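Local coordinates for protein glycoside Hydrolase (PDB 5T99) that probably hydrolyses galactosidic linkages in agarose-derived oligosaccharides, as a glycoside hydrolase family 2 enzyme that binds the inhibitor galacto-isofagomine, at residues Gly215-Arg220 with Ile274-Asp279; Leu419-Lys424 with Phe451-Ala456; Val613-His618 with Leu688-Tyr693; His761-Gly766 with Ile791-Glu796. All coordinates share one frame; numbering follows the deposited sequence.

Contact 1: Gly215-Arg220 with Ile274-Asp279; sequences GKFNIR and IYDGKD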
loop_
_atom_site.group_PDB
_atom_site.type_symbol
_atom_site.label_atom_id
_atom_site.label_comp_id
_atom_site.label_asym_id
_atom_site.label_seq_id
_atom_site.Cartn_x
_atom_site.Cartn_y
_atom_site.Cartn_z
ATOM N N GLY A 215 -1.717 -39.948 15.971
ATOM C CA GLY A 215 -0.468 -40.086 15.221
ATOM C C GLY A 215 0.695 -39.269 15.764
ATOM O O GLY A 215 0.499 -38.277 16.479
ATOM N N LYS A 216 1.906 -39.732 15.436
ATOM C CA LYS A 216 3.138 -38.974 15.589
ATOM C C LYS A 216 3.650 -38.691 14.177
ATOM O O LYS A 216 3.837 -39.612 13.390
ATOM C CB LYS A 216 4.177 -39.761 16.397
ATOM C CG LYS A 216 5.515 -39.028 16.566
ATOM C CD LYS A 216 6.177 -39.234 17.935
ATOM C CE LYS A 216 7.138 -40.420 17.975
ATOM N NZ LYS A 216 8.474 -40.105 17.389
ATOM N N PHE A 217 3.869 -37.414 13.862
ATOM C CA PHE A 217 4.185 -36.990 12.495
ATOM C C PHE A 217 5.523 -36.279 12.452
ATOM O O PHE A 217 5.840 -35.498 13.347
ATOM C CB PHE A 217 3.080 -36.088 11.962
ATOM C CG PHE A 217 1.699 -36.665 12.136
ATOM C CD1 PHE A 217 1.282 -37.742 11.370
ATOM C CD2 PHE A 217 0.824 -36.149 13.084
ATOM C CE1 PHE A 217 0.016 -38.283 11.529
ATOM C CE2 PHE A 217 -0.445 -36.691 13.253
ATOM C CZ PHE A 217 -0.847 -37.756 12.468
ATOM N N ASN A 218 6.312 -36.568 11.419
ATOM C CA ASN A 218 7.612 -35.924 11.242
ATOM C C ASN A 218 7.474 -34.656 10.412
ATOM O O ASN A 218 6.621 -34.568 9.537
ATOM C CB ASN A 218 8.629 -36.888 10.609
ATOM C CG ASN A 218 9.108 -37.958 11.583
ATOM O OD1 ASN A 218 9.123 -37.757 12.793
ATOM N ND2 ASN A 218 9.507 -39.102 11.052
ATOM N N ILE A 219 8.321 -33.682 10.716
ATOM C CA ILE A 219 8.306 -32.385 10.059
ATOM C C ILE A 219 9.700 -32.125 9.523
ATOM O O ILE A 219 10.662 -32.253 10.269
ATOM C CB ILE A 219 7.947 -31.252 11.044
ATOM C CG1 ILE A 219 6.573 -31.498 11.682
ATOM C CG2 ILE A 219 7.964 -29.891 10.347
ATOM C CD1 ILE A 219 6.359 -30.741 12.975
ATOM N N ARG A 220 9.796 -31.760 8.243
ATOM C CA ARG A 220 11.060 -31.383 7.630
ATOM C C ARG A 220 10.997 -29.961 7.101
ATOM O O ARG A 220 10.321 -29.688 6.102
ATOM C CB ARG A 220 11.418 -32.325 6.492
ATOM C CG ARG A 220 12.830 -32.123 5.978
ATOM C CD ARG A 220 13.066 -32.885 4.691
ATOM N NE ARG A 220 12.870 -34.321 4.886
ATOM C CZ ARG A 220 12.733 -35.212 3.903
ATOM N NH1 ARG A 220 12.775 -34.838 2.625
ATOM N NH2 ARG A 220 12.550 -36.494 4.205
ATOM N N ILE A 274 5.223 -32.273 5.953
ATOM C CA ILE A 274 4.719 -33.144 7.008
ATOM C C ILE A 274 4.756 -34.592 6.524
ATOM O O ILE A 274 4.378 -34.869 5.376
ATOM C CB ILE A 274 3.271 -32.772 7.384
ATOM C CG1 ILE A 274 3.178 -31.280 7.741
ATOM C CG2 ILE A 274 2.759 -33.652 8.521
ATOM C CD1 ILE A 274 4.059 -30.852 8.894
ATOM N N TYR A 275 5.193 -35.512 7.391
ATOM C CA TYR A 275 5.224 -36.942 7.052
ATOM C C TYR A 275 4.484 -37.776 8.066
ATOM O O TYR A 275 4.580 -37.528 9.271
ATOM C CB TYR A 275 6.648 -37.481 6.922
ATOM C CG TYR A 275 7.423 -36.841 5.815
ATOM C CD1 TYR A 275 7.455 -37.401 4.538
ATOM C CD2 TYR A 275 8.123 -35.657 6.035
ATOM C CE1 TYR A 275 8.165 -36.798 3.519
ATOM C CE2 TYR A 275 8.829 -35.052 5.027
ATOM C CZ TYR A 275 8.850 -35.611 3.776
ATOM O OH TYR A 275 9.564 -34.974 2.786
ATOM N N ASP A 276 3.763 -38.775 7.548
ATOM C CA ASP A 276 3.139 -39.833 8.337
ATOM C C ASP A 276 3.892 -41.105 7.965
ATOM O O ASP A 276 3.650 -41.692 6.902
ATOM C CB ASP A 276 1.643 -39.942 7.998
ATOM C CG ASP A 276 0.885 -40.895 8.918
ATOM O OD1 ASP A 276 1.500 -41.480 9.840
ATOM O OD2 ASP A 276 -0.345 -41.051 8.713
ATOM N N GLY A 277 4.823 -41.508 8.825
ATOM C CA GLY A 277 5.813 -42.525 8.481
ATOM C C GLY A 277 6.597 -42.126 7.236
ATOM O O GLY A 277 7.105 -41.001 7.136
ATOM N N LYS A 278 6.683 -43.036 6.274
ATOM C CA LYS A 278 7.335 -42.731 4.992
ATOM C C LYS A 278 6.567 -41.786 4.049
ATOM O O LYS A 278 7.152 -41.262 3.107
ATOM C CB LYS A 278 7.665 -44.021 4.246
ATOM C CG LYS A 278 6.467 -44.789 3.714
ATOM C CD LYS A 278 6.855 -46.216 3.338
ATOM C CE LYS A 278 5.642 -47.038 2.908
ATOM N NZ LYS A 278 4.969 -46.430 1.730
ATOM N N ASP A 279 5.275 -41.575 4.284
ATOM C CA ASP A 279 4.432 -40.856 3.328
ATOM C C ASP A 279 4.391 -39.359 3.613
ATOM O O ASP A 279 4.093 -38.963 4.727
ATOM C CB ASP A 279 2.988 -41.388 3.371
ATOM C CG ASP A 279 2.898 -42.893 3.165
ATOM O OD1 ASP A 279 3.521 -43.399 2.223
ATOM O OD2 ASP A 279 2.190 -43.564 3.951
HETATM O O HOH W 1 5.659 -40.107 11.345
HETATM O O HOH W 2 1.541 -41.689 13.001
HETATM O O HOH W 3 9.094 -39.776 8.531
#

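Contact 2: Leu419-Lys424 with Phe451-Ala456; sequences LEQSDK and FNYYPA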
loop_
_atom_site.group_PDB
_atom_site.type_symbol
_atom_site.label_atom_id
_atom_site.label_comp_id
_atom_site.label_asym_id
_atom_site.label_seq_id
_atom_site.Cartn_x
_atom_site.Cartn_y
_atom_site.Cartn_z
ATOM N N LEU A 419 -12.046 7.455 19.068
ATOM C CA LEU A 419 -12.786 8.385 19.949
ATOM C C LEU A 419 -12.583 8.113 21.456
ATOM O O LEU A 419 -12.724 9.027 22.284
ATOM C CB LEU A 419 -14.278 8.401 19.591
ATOM C CG LEU A 419 -14.676 9.372 18.465
ATOM C CD1 LEU A 419 -13.703 9.362 17.289
ATOM C CD2 LEU A 419 -16.094 9.077 17.993
ATOM N N GLU A 420 -12.201 6.876 21.785
ATOM C CA GLU A 420 -11.878 6.473 23.156
ATOM C C GLU A 420 -10.723 7.280 23.776
ATOM O O GLU A 420 -10.581 7.293 24.997
ATOM C CB GLU A 420 -11.583 4.956 23.232
ATOM C CG GLU A 420 -12.805 4.041 23.065
ATOM C CD GLU A 420 -13.280 3.831 21.618
ATOM O OE1 GLU A 420 -12.743 4.459 20.664
ATOM O OE2 GLU A 420 -14.219 3.024 21.422
ATOM N N GLN A 421 -9.921 7.968 22.961
ATOM C CA GLN A 421 -8.954 8.948 23.470
ATOM C C GLN A 421 -9.559 9.955 24.470
ATOM O O GLN A 421 -8.894 10.346 25.439
ATOM C CB GLN A 421 -8.340 9.750 22.319
ATOM C CG GLN A 421 -7.387 8.994 21.417
ATOM C CD GLN A 421 -7.058 9.818 20.199
ATOM O OE1 GLN A 421 -6.023 10.484 20.146
ATOM N NE2 GLN A 421 -7.968 9.832 19.238
ATOM N N SER A 422 -10.799 10.386 24.219
ATOM C CA SER A 422 -11.482 11.319 25.125
ATOM C C SER A 422 -12.390 10.695 26.226
ATOM O O SER A 422 -12.895 11.443 27.044
ATOM C CB SER A 422 -12.234 12.408 24.329
ATOM O OG SER A 422 -13.329 11.865 23.614
ATOM N N ASP A 423 -12.605 9.368 26.234
ATOM C CA ASP A 423 -13.236 8.673 27.393
ATOM C C ASP A 423 -12.200 8.623 28.511
ATOM O O ASP A 423 -11.355 7.722 28.564
ATOM C CB ASP A 423 -13.747 7.251 27.048
ATOM C CG ASP A 423 -14.510 6.548 28.231
ATOM O OD1 ASP A 423 -14.523 7.029 29.393
ATOM O OD2 ASP A 423 -15.116 5.478 27.985
ATOM N N LYS A 424 -12.277 9.605 29.398
ATOM C CA LYS A 424 -11.280 9.782 30.453
ATOM C C LYS A 424 -11.137 8.585 31.410
ATOM O O LYS A 424 -10.019 8.153 31.695
ATOM C CB LYS A 424 -11.576 11.076 31.223
ATOM C CG LYS A 424 -10.485 11.492 32.187
ATOM C CD LYS A 424 -10.753 12.881 32.758
ATOM C CE LYS A 424 -9.977 13.104 34.057
ATOM N NZ LYS A 424 -9.846 14.549 34.411
ATOM N N PHE A 451 -2.394 8.774 17.710
ATOM C CA PHE A 451 -3.185 9.674 18.565
ATOM C C PHE A 451 -3.291 11.089 18.003
ATOM O O PHE A 451 -2.279 11.781 17.864
ATOM C CB PHE A 451 -2.582 9.750 19.962
ATOM C CG PHE A 451 -2.490 8.420 20.660
ATOM C CD1 PHE A 451 -3.637 7.685 20.938
ATOM C CD2 PHE A 451 -1.249 7.905 21.056
ATOM C CE1 PHE A 451 -3.547 6.461 21.598
ATOM C CE2 PHE A 451 -1.159 6.684 21.706
ATOM C CZ PHE A 451 -2.308 5.961 21.983
ATOM N N ASN A 452 -4.518 11.519 17.700
ATOM C CA ASN A 452 -4.774 12.901 17.240
ATOM C C ASN A 452 -5.230 13.867 18.320
ATOM O O ASN A 452 -5.114 15.084 18.125
ATOM C CB ASN A 452 -5.760 12.945 16.072
ATOM C CG ASN A 452 -7.131 12.385 16.413
ATOM O OD1 ASN A 452 -7.282 11.538 17.297
ATOM N ND2 ASN A 452 -8.142 12.832 15.664
ATOM N N TYR A 453 -5.748 13.375 19.444
ATOM C CA TYR A 453 -6.112 14.289 20.524
ATOM C C TYR A 453 -4.837 14.536 21.340
ATOM O O TYR A 453 -3.964 13.657 21.439
ATOM C CB TYR A 453 -7.239 13.733 21.393
ATOM C CG TYR A 453 -8.592 13.490 20.727
ATOM C CD1 TYR A 453 -8.776 13.583 19.347
ATOM C CD2 TYR A 453 -9.691 13.109 21.495
ATOM C CE1 TYR A 453 -10.013 13.334 18.763
ATOM C CE2 TYR A 453 -10.925 12.848 20.917
ATOM C CZ TYR A 453 -11.077 12.960 19.550
ATOM O OH TYR A 453 -12.295 12.705 18.959
ATOM N N TYR A 454 -4.711 15.743 21.873
ATOM C CA TYR A 454 -3.624 16.088 22.785
ATOM C C TYR A 454 -4.095 17.167 23.782
ATOM O O TYR A 454 -4.630 18.185 23.355
ATOM C CB TYR A 454 -2.385 16.576 22.023
ATOM C CG TYR A 454 -1.242 16.870 22.958
ATOM C CD1 TYR A 454 -0.322 15.887 23.299
ATOM C CD2 TYR A 454 -1.115 18.125 23.553
ATOM C CE1 TYR A 454 0.703 16.149 24.191
ATOM C CE2 TYR A 454 -0.093 18.399 24.444
ATOM C CZ TYR A 454 0.814 17.409 24.762
ATOM O OH TYR A 454 1.836 17.703 25.644
ATOM N N PRO A 455 -3.879 16.988 25.092
ATOM C CA PRO A 455 -3.097 15.887 25.696
ATOM C C PRO A 455 -3.892 14.611 26.079
ATOM O O PRO A 455 -3.304 13.700 26.658
ATOM C CB PRO A 455 -2.520 16.553 26.958
ATOM C CG PRO A 455 -3.590 17.526 27.364
ATOM C CD PRO A 455 -4.155 18.063 26.067
ATOM N N ALA A 456 -5.180 14.537 25.737
ATOM C CA ALA A 456 -6.107 13.512 26.273
ATOM C C ALA A 456 -5.535 12.096 26.482
ATOM O O ALA A 456 -5.362 11.689 27.617
ATOM C CB ALA A 456 -7.399 13.461 25.457
#

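Contact 3: Val613-His618 with Leu688-Tyr693; sequences VHILPH and LTVKAY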
loop_
_atom_site.group_PDB
_atom_site.type_symbol
_atom_site.label_atom_id
_atom_site.label_comp_id
_atom_site.label_asym_id
_atom_site.label_seq_id
_atom_site.Cartn_x
_atom_site.Cartn_y
_atom_site.Cartn_z
ATOM N N VAL A 613 17.872 18.715 -7.872
ATOM C CA VAL A 613 17.390 20.067 -7.847
ATOM C C VAL A 613 16.076 20.037 -8.611
ATOM O O VAL A 613 15.915 19.266 -9.571
ATOM C CB VAL A 613 18.431 21.048 -8.446
ATOM C CG1 VAL A 613 18.600 20.831 -9.946
ATOM C CG2 VAL A 613 18.053 22.490 -8.151
ATOM N N HIS A 614 15.120 20.822 -8.140
ATOM C CA HIS A 614 13.813 20.907 -8.779
ATOM C C HIS A 614 13.310 22.333 -8.644
ATOM O O HIS A 614 13.544 22.984 -7.619
ATOM C CB HIS A 614 12.841 19.909 -8.145
ATOM C CG HIS A 614 11.416 20.082 -8.567
ATOM N ND1 HIS A 614 10.882 19.445 -9.665
ATOM C CD2 HIS A 614 10.404 20.793 -8.016
ATOM C CE1 HIS A 614 9.605 19.764 -9.782
ATOM N NE2 HIS A 614 9.290 20.580 -8.791
ATOM N N ILE A 615 12.620 22.794 -9.681
ATOM C CA ILE A 615 12.212 24.182 -9.800
ATOM C C ILE A 615 10.700 24.231 -10.027
ATOM O O ILE A 615 10.112 23.325 -10.644
ATOM C CB ILE A 615 13.013 24.919 -10.909
ATOM C CG1 ILE A 615 12.618 26.392 -10.976
ATOM C CG2 ILE A 615 12.820 24.265 -12.271
ATOM C CD1 ILE A 615 13.597 27.248 -11.751
ATOM N N LEU A 616 10.085 25.267 -9.464
ATOM C CA LEU A 616 8.677 25.559 -9.676
ATOM C C LEU A 616 8.465 27.080 -9.565
ATOM O O LEU A 616 9.241 27.747 -8.868
ATOM C CB LEU A 616 7.776 24.738 -8.721
ATOM C CG LEU A 616 7.801 24.660 -7.178
ATOM C CD1 LEU A 616 9.179 24.404 -6.598
ATOM C CD2 LEU A 616 7.142 25.856 -6.516
ATOM N N PRO A 617 7.462 27.649 -10.243
ATOM C CA PRO A 617 6.436 26.947 -11.029
ATOM C C PRO A 617 6.882 26.680 -12.464
ATOM O O PRO A 617 8.076 26.656 -12.723
ATOM C CB PRO A 617 5.255 27.929 -10.981
ATOM C CG PRO A 617 5.897 29.255 -10.897
ATOM C CD PRO A 617 7.113 29.064 -10.037
ATOM N N HIS A 618 5.930 26.431 -13.364
ATOM C CA HIS A 618 6.160 26.540 -14.816
ATOM C C HIS A 618 6.526 27.981 -15.229
ATOM O O HIS A 618 6.467 28.912 -14.411
ATOM C CB HIS A 618 4.939 26.029 -15.630
ATOM C CG HIS A 618 3.667 26.823 -15.441
ATOM N ND1 HIS A 618 2.480 26.233 -15.059
ATOM C CD2 HIS A 618 3.388 28.143 -15.596
ATOM C CE1 HIS A 618 1.530 27.149 -14.985
ATOM N NE2 HIS A 618 2.055 28.318 -15.303
ATOM N N LEU A 688 14.265 29.447 -18.021
ATOM C CA LEU A 688 14.681 29.648 -16.650
ATOM C C LEU A 688 15.467 28.409 -16.190
ATOM O O LEU A 688 14.914 27.301 -16.129
ATOM C CB LEU A 688 13.428 29.855 -15.790
ATOM C CG LEU A 688 13.581 30.247 -14.325
ATOM C CD1 LEU A 688 14.337 31.555 -14.199
ATOM C CD2 LEU A 688 12.209 30.351 -13.679
ATOM N N THR A 689 16.749 28.590 -15.882
ATOM C CA THR A 689 17.632 27.477 -15.555
ATOM C C THR A 689 18.158 27.587 -14.119
ATOM O O THR A 689 18.581 28.653 -13.689
ATOM C CB THR A 689 18.802 27.402 -16.556
ATOM O OG1 THR A 689 18.285 27.180 -17.873
ATOM C CG2 THR A 689 19.761 26.275 -16.205
ATOM N N VAL A 690 18.124 26.470 -13.391
ATOM C CA VAL A 690 18.634 26.407 -12.019
ATOM C C VAL A 690 19.841 25.484 -11.981
ATOM O O VAL A 690 19.816 24.404 -12.566
ATOM C CB VAL A 690 17.570 25.960 -10.979
ATOM C CG1 VAL A 690 16.996 24.575 -11.269
ATOM C CG2 VAL A 690 18.165 26.004 -9.580
ATOM N N LYS A 691 20.886 25.930 -11.293
ATOM C CA LYS A 691 22.102 25.164 -11.133
ATOM C C LYS A 691 22.365 24.969 -9.652
ATOM O O LYS A 691 22.410 25.943 -8.908
ATOM C CB LYS A 691 23.267 25.895 -11.786
ATOM C CG LYS A 691 23.172 25.931 -13.301
ATOM C CD LYS A 691 24.405 26.559 -13.937
ATOM C CE LYS A 691 24.172 26.795 -15.418
ATOM N NZ LYS A 691 25.343 27.431 -16.056
ATOM N N ALA A 692 22.543 23.709 -9.244
ATOM C CA ALA A 692 22.815 23.348 -7.858
ATOM C C ALA A 692 24.290 22.999 -7.702
ATOM O O ALA A 692 24.833 22.226 -8.502
ATOM C CB ALA A 692 21.949 22.169 -7.438
ATOM N N TYR A 693 24.918 23.560 -6.666
ATOM C CA TYR A 693 26.334 23.362 -6.393
ATOM C C TYR A 693 26.574 22.847 -4.974
ATOM O O TYR A 693 25.788 23.105 -4.066
ATOM C CB TYR A 693 27.102 24.680 -6.542
ATOM C CG TYR A 693 26.890 25.427 -7.842
ATOM C CD1 TYR A 693 27.676 25.159 -8.959
ATOM C CD2 TYR A 693 25.923 26.428 -7.945
ATOM C CE1 TYR A 693 27.496 25.851 -10.151
ATOM C CE2 TYR A 693 25.736 27.119 -9.134
ATOM C CZ TYR A 693 26.526 26.828 -10.234
ATOM O OH TYR A 693 26.347 27.513 -11.417
#

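Contact 4: His761-Gly766 with Ile791-Glu796; sequences HFRAVG and IVQSDE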
loop_
_atom_site.group_PDB
_atom_site.type_symbol
_atom_site.label_atom_id
_atom_site.label_comp_id
_atom_site.label_asym_id
_atom_site.label_seq_id
_atom_site.Cartn_x
_atom_site.Cartn_y
_atom_site.Cartn_z
ATOM N N HIS A 761 -4.461 -5.281 -24.124
ATOM C CA HIS A 761 -5.672 -4.485 -24.180
ATOM C C HIS A 761 -5.631 -3.240 -23.309
ATOM O O HIS A 761 -4.824 -3.122 -22.382
ATOM C CB HIS A 761 -6.878 -5.342 -23.776
ATOM C CG HIS A 761 -6.794 -5.885 -22.383
ATOM N ND1 HIS A 761 -6.175 -7.078 -22.079
ATOM C CD2 HIS A 761 -7.242 -5.387 -21.209
ATOM C CE1 HIS A 761 -6.261 -7.298 -20.780
ATOM N NE2 HIS A 761 -6.900 -6.280 -20.231
ATOM N N PHE A 762 -6.533 -2.318 -23.623
ATOM C CA PHE A 762 -6.764 -1.149 -22.796
ATOM C C PHE A 762 -7.208 -1.594 -21.398
ATOM O O PHE A 762 -8.095 -2.440 -21.280
ATOM C CB PHE A 762 -7.844 -0.255 -23.410
ATOM C CG PHE A 762 -8.236 0.867 -22.516
ATOM C CD1 PHE A 762 -7.398 1.965 -22.373
ATOM C CD2 PHE A 762 -9.390 0.799 -21.745
ATOM C CE1 PHE A 762 -7.721 2.995 -21.511
ATOM C CE2 PHE A 762 -9.720 1.827 -20.879
ATOM C CZ PHE A 762 -8.886 2.926 -20.757
ATOM N N ARG A 763 -6.611 -1.014 -20.353
ATOM C CA ARG A 763 -7.026 -1.315 -18.972
ATOM C C ARG A 763 -7.621 -0.124 -18.253
ATOM O O ARG A 763 -8.730 -0.230 -17.708
ATOM C CB ARG A 763 -5.872 -1.900 -18.148
ATOM C CG ARG A 763 -6.238 -2.307 -16.719
ATOM C CD ARG A 763 -7.466 -3.216 -16.630
ATOM N NE ARG A 763 -7.832 -3.455 -15.238
ATOM C CZ ARG A 763 -8.484 -2.586 -14.456
ATOM N NH1 ARG A 763 -8.881 -1.388 -14.914
ATOM N NH2 ARG A 763 -8.749 -2.911 -13.187
ATOM N N ALA A 764 -6.896 0.992 -18.217
ATOM C CA ALA A 764 -7.402 2.194 -17.536
ATOM C C ALA A 764 -6.675 3.476 -17.919
ATOM O O ALA A 764 -5.614 3.438 -18.534
ATOM C CB ALA A 764 -7.351 2.000 -16.019
ATOM N N VAL A 765 -7.267 4.602 -17.527
ATOM C CA VAL A 765 -6.679 5.929 -17.698
ATOM C C VAL A 765 -6.828 6.789 -16.452
ATOM O O VAL A 765 -7.731 6.581 -15.660
ATOM C CB VAL A 765 -7.330 6.705 -18.860
ATOM C CG1 VAL A 765 -6.799 6.222 -20.203
ATOM C CG2 VAL A 765 -8.854 6.615 -18.804
ATOM N N GLY A 766 -5.944 7.768 -16.301
ATOM C CA GLY A 766 -6.043 8.741 -15.217
ATOM C C GLY A 766 -5.339 10.033 -15.568
ATOM O O GLY A 766 -4.660 10.117 -16.596
ATOM N N ILE A 791 -3.040 3.179 -19.069
ATOM C CA ILE A 791 -2.627 1.915 -18.468
ATOM C C ILE A 791 -3.055 0.771 -19.377
ATOM O O ILE A 791 -4.233 0.593 -19.635
ATOM C CB ILE A 791 -3.201 1.739 -17.034
ATOM C CG1 ILE A 791 -2.822 2.943 -16.156
ATOM C CG2 ILE A 791 -2.659 0.462 -16.395
ATOM C CD1 ILE A 791 -3.559 3.021 -14.834
ATOM N N VAL A 792 -2.095 -0.004 -19.862
ATOM C CA VAL A 792 -2.416 -1.200 -20.643
ATOM C C VAL A 792 -2.025 -2.451 -19.869
ATOM O O VAL A 792 -1.279 -2.372 -18.912
ATOM C CB VAL A 792 -1.803 -1.179 -22.069
ATOM C CG1 VAL A 792 -2.298 0.045 -22.828
ATOM C CG2 VAL A 792 -0.273 -1.240 -22.057
ATOM N N GLN A 793 -2.571 -3.589 -20.294
ATOM C CA GLN A 793 -2.432 -4.863 -19.610
ATOM C C GLN A 793 -2.258 -5.992 -20.610
ATOM O O GLN A 793 -2.914 -6.003 -21.642
ATOM C CB GLN A 793 -3.676 -5.133 -18.778
ATOM C CG GLN A 793 -3.564 -6.338 -17.854
ATOM C CD GLN A 793 -4.676 -6.377 -16.827
ATOM O OE1 GLN A 793 -4.434 -6.293 -15.620
ATOM N NE2 GLN A 793 -5.900 -6.511 -17.299
ATOM N N SER A 794 -1.400 -6.956 -20.291
ATOM C CA SER A 794 -1.233 -8.132 -21.145
ATOM C C SER A 794 -2.499 -9.004 -21.165
ATOM O O SER A 794 -3.377 -8.869 -20.311
ATOM C CB SER A 794 -0.023 -8.967 -20.693
ATOM O OG SER A 794 -0.189 -9.435 -19.364
ATOM N N ASP A 795 -2.594 -9.859 -22.181
ATOM C CA ASP A 795 -3.562 -10.956 -22.211
ATOM C C ASP A 795 -2.823 -12.226 -21.811
ATOM O O ASP A 795 -1.669 -12.435 -22.212
ATOM C CB ASP A 795 -4.166 -11.149 -23.610
ATOM C CG ASP A 795 -5.170 -10.076 -23.981
ATOM O OD1 ASP A 795 -5.364 -9.866 -25.200
ATOM O OD2 ASP A 795 -5.775 -9.462 -23.077
ATOM N N GLU A 796 -3.501 -13.071 -21.037
ATOM C CA GLU A 796 -2.883 -14.268 -20.475
ATOM C C GLU A 796 -2.374 -15.193 -21.588
ATOM O O GLU A 796 -3.127 -15.550 -22.491
ATOM C CB GLU A 796 -3.881 -15.005 -19.579
ATOM C CG GLU A 796 -3.295 -16.202 -18.832
ATOM C CD GLU A 796 -4.296 -16.876 -17.915
ATOM O OE1 GLU A 796 -5.490 -16.509 -17.937
ATOM O OE2 GLU A 796 -3.882 -17.783 -17.168
#

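Contact 1: Gly215-Arg220 with Ile274-Asp279
F217 sets the edge of its ring against the main chain and carboxylate of the partner strand: CE1 lies 3.8 Å from CG of D276, with ring and carboxylate planes 82° apart, while CB rests near I274. Next along, N218 pairs with Y275 as an antiparallel hydrogen-bonded pair, its N giving to Y275 O at 2.9 Å and its O receiving Y275 N at 2.7 Å. Water 3 links N218 ND2 to G277 O. Strands 215-224 and 268-276 are the inner pair of a four-stranded antiparallel sheet of a family 2 beta domain, and a type II' turn from D276 to D279 leads to the neighbouring strand. I219 lies beside I274, CG1 to CD1 3.8 Å. R220, its CG anti to the backbone N (chi1 -170°) and its chain bent at chi3, lays a guanidinium face over Y275 OH, the two planes 29° apart. With an alanine here, the phenol would probably lose its cover and turn more easily.

Contact 2: Leu419-Lys424 with Phe451-Ala456
Two loops that follow neighbouring parallel strands of the catalytic TIM barrel, 409-416 and 447-451, meet here through the side chain of Q421, which reaches from a short 3-10 turn into the bend at F451-Y453. Its amide is used at both ends. NE2 gives a hydrogen bond to N452 OD1 at 2.7 Å, nearly straight at 165° and within the plane of the glutamine amide; the two amides are almost coplanar. OE1 receives the backbone N of Y453 at 3.0 Å, the donor standing above the carbonyl plane rather than in it. Together with a further bond from NE2 to I418 O, these contacts fix the rotation of a buried amide.

The strands are elements of the barrel that carries the sugar pocket: N416 and E417, which line it, lie just ahead of this turn, and N452 touches E417, so the bond from Q421 to N452 probably belongs to a second shell around that site. With CG beside its backbone N (chi1 -63°), Y453 lays its ring against one face of the glutamine amide, stacked at 24° between planes, NE2 lying over the ring face toward its rim. S422 CB meets the same ring at its edge, 3.7 Å from CE2, and L419 CD1 approaches the hydroxyl. The methyl of A456 rests 3.5 Å from Q421 O, which also accepts from N460.

Contact 3: Val613-His618 with Leu688-Tyr693
V613 and I615 project from one strand toward L688, V690 and A692 on the other, and the five aliphatic side chains interdigitate across a gap too wide for main-chain pairing. The axes of strands 613-616 and 688-693 come no nearer than 7.7 Å and run at 149° to each other. V690 is the central bump: its two methyls enter the hollow between V613 and I615, CG2 meeting V613 CG2 tip to tip at 3.8 Å while CG1 lies 4.0 Å from I615 CB. The methyl of A692 is the shallow place in the facing strand, and V613 settles over it, with CB to CB at 3.8 Å.

At the other end I615 swings its longer branch past V690. CG1 is anti to the backbone N (chi1 -177°) and the chain continues extended, which carries CD1 to L688, 3.9 Å from CD2; the two side chains meet at a slant there. All five residues are buried, and the interface is purely apolar. L640 packs on both I615 and L688, while V613 also touches A701 and K703, and I705 adjoins I615. Strand 613-616 is hydrogen-bonded to 626-633 in one antiparallel sheet, whereas 687-693 lies between 637-642 and 699-706 in another. Alternate residues turned inward from two facing sheets, meeting through side chains alone, are the mark of a beta sandwich core.

Contact 4: His761-Gly766 with Ile791-Glu796
The imidazole of H761 stands between two parts of the partner segment, one beneath its face and one beyond its edge. With CG wedged between the backbone N and the carbonyl carbon (chi1 61°), the ring is folded back over its own strand pairing, so that Q793 O lies under one face, 3.4 Å from the plane. At the edge, ND1 donates to D795 OD2 at 2.6 Å on the oxygen's syn side; ring and carboxylate are 16° apart, yet the bond is bent (135° at the hydrogen) and lies out of both planes. The side chains of H761 and Q793 run alongside each other in the same direction, and R763 likewise runs beside Q793, its CB 4.0 Å from Q793 CB.

Below these groups the backbones form an antiparallel pair with a classic beta bulge. H761 and Q793 exchange two hydrogen bonds, but both R763 N and A764 N, each at 3.0 Å, converge on I791 O, and I791 N returns to A764 O. A764 CB lies 4.1 Å from I791 CD1. A phenylalanine in place of H761 has no ring N-H to give and is likely to leave the D795 carboxylate freer to turn. The carboxylate is shared, because D795 OD1 forms a salt bridge with K798. Held between lysine and histidine, it is likely to remain ionised, and its charge would probably favour a protonated imidazole.

Overall arrangement
Contacts 1 and 4 are both antiparallel strand pairs in accessory domains, partly buried and joined by main-chain hydrogen bonds, two in contact 1 and five in contact 4, but contact 1 keeps a regular register with waters at its rim, whereas contact 4 is bulged and adds a histidine-carboxylate bond. Contact 3 is the fully buried one: it joins strands of two different sheets by aliphatic groups alone. Contact 2 involves loops of the barrel rather than paired strands, relies on a glutamine amide that bonds to a side chain and to the main chain, and is the one near the sugar pocket, the side chain of N452 lying about 6 Å from the bound inhibitor. None touches another.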